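Local atomic coordinates of C alpha-dehydrogenase (Sphingobium sp. SYK-6, PDB entry 4YAC), a protein that binds NADH and belongs to the short-chain dehydrogenases/reductases, acting as a C alpha-dehydrogenase in bacterial breakdown of the beta-aryl ether linkages of lignin. Residues S146-L151 with R246-P251. Numbering follows the deposited sequence.
Sequences SAFVAL and RFWVLP
F148 reaches across to W248 and L250, joining the loop between strand 137-142 and helix 155-174 to strand 248-249, outermost in this chain's Rossmann-type parallel sheet, the core of a short-chain dehydrogenase/reductase. Along the loop, S146 and A147 end a 3-10 turn, and A147 O accepts a hydrogen bond from R165 NH1 of helix 155-174. F148 follows and makes the whole contact from this side. Its CG is anti to the carbonyl carbon (chi1 -73°), and its CB points toward 246-251; the nearest CA atoms, those of F148 and L250, are 10.8 Å apart, a gap bridged by side chains from both segments. The ring leads with one edge: W248 CZ3 lies near its plane. The planes of the F148 ring and the W248 six-membered ring meet at 56° with centroids 5.9 Å apart, an oblique aromatic pair. The indole has further partners: F247 CE2 lies over one face, and NE1 is hydrogen-bonded to E265 OE1 of the second subunit, so the apolar contact adjoins the dimer interface. Beyond F148, V149 touches F218 of helix 217-228 and R262 of helix 255-271. All three touching residues are buried; F148 CZ meets W248 CZ3 at 3.6 Å, while F148 CE2 lies 4.0 Å from L250 CD2.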
loop_
_atom_site.group_PDB
_atom_site.type_symbol
_atom_site.label_atom_id
_atom_site.label_comp_id
_atom_site.label_asym_id
_atom_site.label_seq_id
_atom_site.Cartn_x
_atom_site.Cartn_y
_atom_site.Cartn_z
ATOM N N SER A 146 -3.726 9.884 -2.217
ATOM C CA SER A 146 -3.545 8.781 -3.158
ATOM C C SER A 146 -3.351 7.456 -2.426
ATOM O O SER A 146 -3.283 6.403 -3.055
ATOM C CB SER A 146 -2.352 9.041 -4.077
ATOM O OG SER A 146 -2.641 10.074 -5.000
ATOM N N ALA A 147 -3.245 7.515 -1.099
ATOM C CA ALA A 147 -3.236 6.309 -0.282
ATOM C C ALA A 147 -4.664 5.794 -0.076
ATOM O O ALA A 147 -4.868 4.769 0.575
ATOM C CB ALA A 147 -2.567 6.579 1.057
ATOM N N PHE A 148 -5.641 6.516 -0.625
ATOM C CA PHE A 148 -7.051 6.133 -0.538
ATOM C C PHE A 148 -7.739 6.108 -1.898
ATOM O O PHE A 148 -8.762 5.441 -2.065
ATOM C CB PHE A 148 -7.818 7.095 0.368
ATOM C CG PHE A 148 -7.520 6.926 1.826
ATOM C CD1 PHE A 148 -8.233 6.017 2.589
ATOM C CD2 PHE A 148 -6.540 7.685 2.438
ATOM C CE1 PHE A 148 -7.965 5.860 3.933
ATOM C CE2 PHE A 148 -6.268 7.534 3.780
ATOM C CZ PHE A 148 -6.982 6.619 4.529
ATOM N N VAL A 149 -7.194 6.854 -2.853
ATOM C CA VAL A 149 -7.874 7.079 -4.125
ATOM C C VAL A 149 -6.952 6.919 -5.323
ATOM O O VAL A 149 -6.053 7.729 -5.543
ATOM C CB VAL A 149 -8.496 8.488 -4.183
ATOM C CG1 VAL A 149 -9.409 8.618 -5.400
ATOM C CG2 VAL A 149 -9.266 8.782 -2.907
ATOM N N ALA A 150 -7.201 5.878 -6.110
ATOM C CA ALA A 150 -6.497 5.686 -7.376
ATOM C C ALA A 150 -7.079 6.621 -8.437
ATOM O O ALA A 150 -8.293 6.809 -8.505
ATOM C CB ALA A 150 -6.594 4.238 -7.826
ATOM N N LEU A 151 -6.201 7.202 -9.251
ATOM C CA LEU A 151 -6.580 8.180 -10.270
ATOM C C LEU A 151 -5.927 7.818 -11.596
ATOM O O LEU A 151 -4.906 7.131 -11.613
ATOM C CB LEU A 151 -6.147 9.590 -9.855
ATOM C CG LEU A 151 -7.126 10.648 -9.326
ATOM C CD1 LEU A 151 -8.478 10.099 -8.906
ATOM C CD2 LEU A 151 -6.472 11.381 -8.163
ATOM N N ARG A 246 -2.269 12.179 17.301
ATOM C CA ARG A 246 -3.321 11.744 16.388
ATOM C C ARG A 246 -2.739 10.957 15.227
ATOM O O ARG A 246 -1.750 11.370 14.623
ATOM C CB ARG A 246 -4.097 12.944 15.852
ATOM C CG ARG A 246 -4.673 13.824 16.932
ATOM C CD ARG A 246 -5.892 14.563 16.435
ATOM N NE ARG A 246 -6.403 15.481 17.449
ATOM C CZ ARG A 246 -6.140 16.784 17.491
ATOM N NH1 ARG A 246 -5.379 17.351 16.569
ATOM N NH2 ARG A 246 -6.649 17.532 18.459
ATOM N N PHE A 247 -3.361 9.829 14.904
ATOM C CA PHE A 247 -2.860 8.992 13.824
ATOM C C PHE A 247 -3.350 9.449 12.458
ATOM O O PHE A 247 -2.546 9.735 11.573
ATOM C CB PHE A 247 -3.255 7.538 14.022
ATOM C CG PHE A 247 -2.785 6.653 12.909
ATOM C CD1 PHE A 247 -1.446 6.314 12.806
ATOM C CD2 PHE A 247 -3.666 6.194 11.945
ATOM C CE1 PHE A 247 -0.996 5.516 11.776
ATOM C CE2 PHE A 247 -3.221 5.392 10.911
ATOM C CZ PHE A 247 -1.885 5.054 10.826
ATOM N N TRP A 248 -4.669 9.483 12.278
ATOM C CA TRP A 248 -5.257 9.895 11.006
ATOM C C TRP A 248 -5.258 11.412 10.859
ATOM O O TRP A 248 -6.109 12.093 11.430
ATOM C CB TRP A 248 -6.691 9.377 10.868
ATOM C CG TRP A 248 -6.809 7.891 10.748
ATOM C CD1 TRP A 248 -7.426 7.046 11.624
ATOM C CD2 TRP A 248 -6.301 7.069 9.690
ATOM N NE1 TRP A 248 -7.336 5.752 11.177
ATOM C CE2 TRP A 248 -6.647 5.738 9.991
ATOM C CE3 TRP A 248 -5.588 7.329 8.515
ATOM C CZ2 TRP A 248 -6.307 4.670 9.164
ATOM C CZ3 TRP A 248 -5.250 6.267 7.694
ATOM C CH2 TRP A 248 -5.609 4.955 8.024
ATOM N N VAL A 249 -4.305 11.937 10.098
ATOM C CA VAL A 249 -4.255 13.366 9.818
ATOM C C VAL A 249 -4.737 13.589 8.389
ATOM O O VAL A 249 -3.948 13.649 7.444
ATOM C CB VAL A 249 -2.841 13.949 10.021
ATOM C CG1 VAL A 249 -2.895 15.471 10.030
ATOM C CG2 VAL A 249 -2.241 13.442 11.330
ATOM N N LEU A 250 -6.056 13.701 8.262
ATOM C CA LEU A 250 -6.741 13.834 6.983
ATOM C C LEU A 250 -7.636 15.069 7.029
ATOM O O LEU A 250 -8.850 14.954 7.178
ATOM C CB LEU A 250 -7.581 12.583 6.689
ATOM C CG LEU A 250 -6.983 11.219 7.039
ATOM C CD1 LEU A 250 -8.079 10.171 7.108
ATOM C CD2 LEU A 250 -5.934 10.820 6.032
ATOM N N PRO A 251 -7.043 16.264 6.909
ATOM C CA PRO A 251 -7.820 17.471 7.209
ATOM C C PRO A 251 -8.741 17.931 6.071
ATOM O O PRO A 251 -8.782 19.120 5.754
ATOM C CB PRO A 251 -6.728 18.503 7.503
ATOM C CG PRO A 251 -5.579 18.082 6.670
ATOM C CD PRO A 251 -5.642 16.576 6.577
#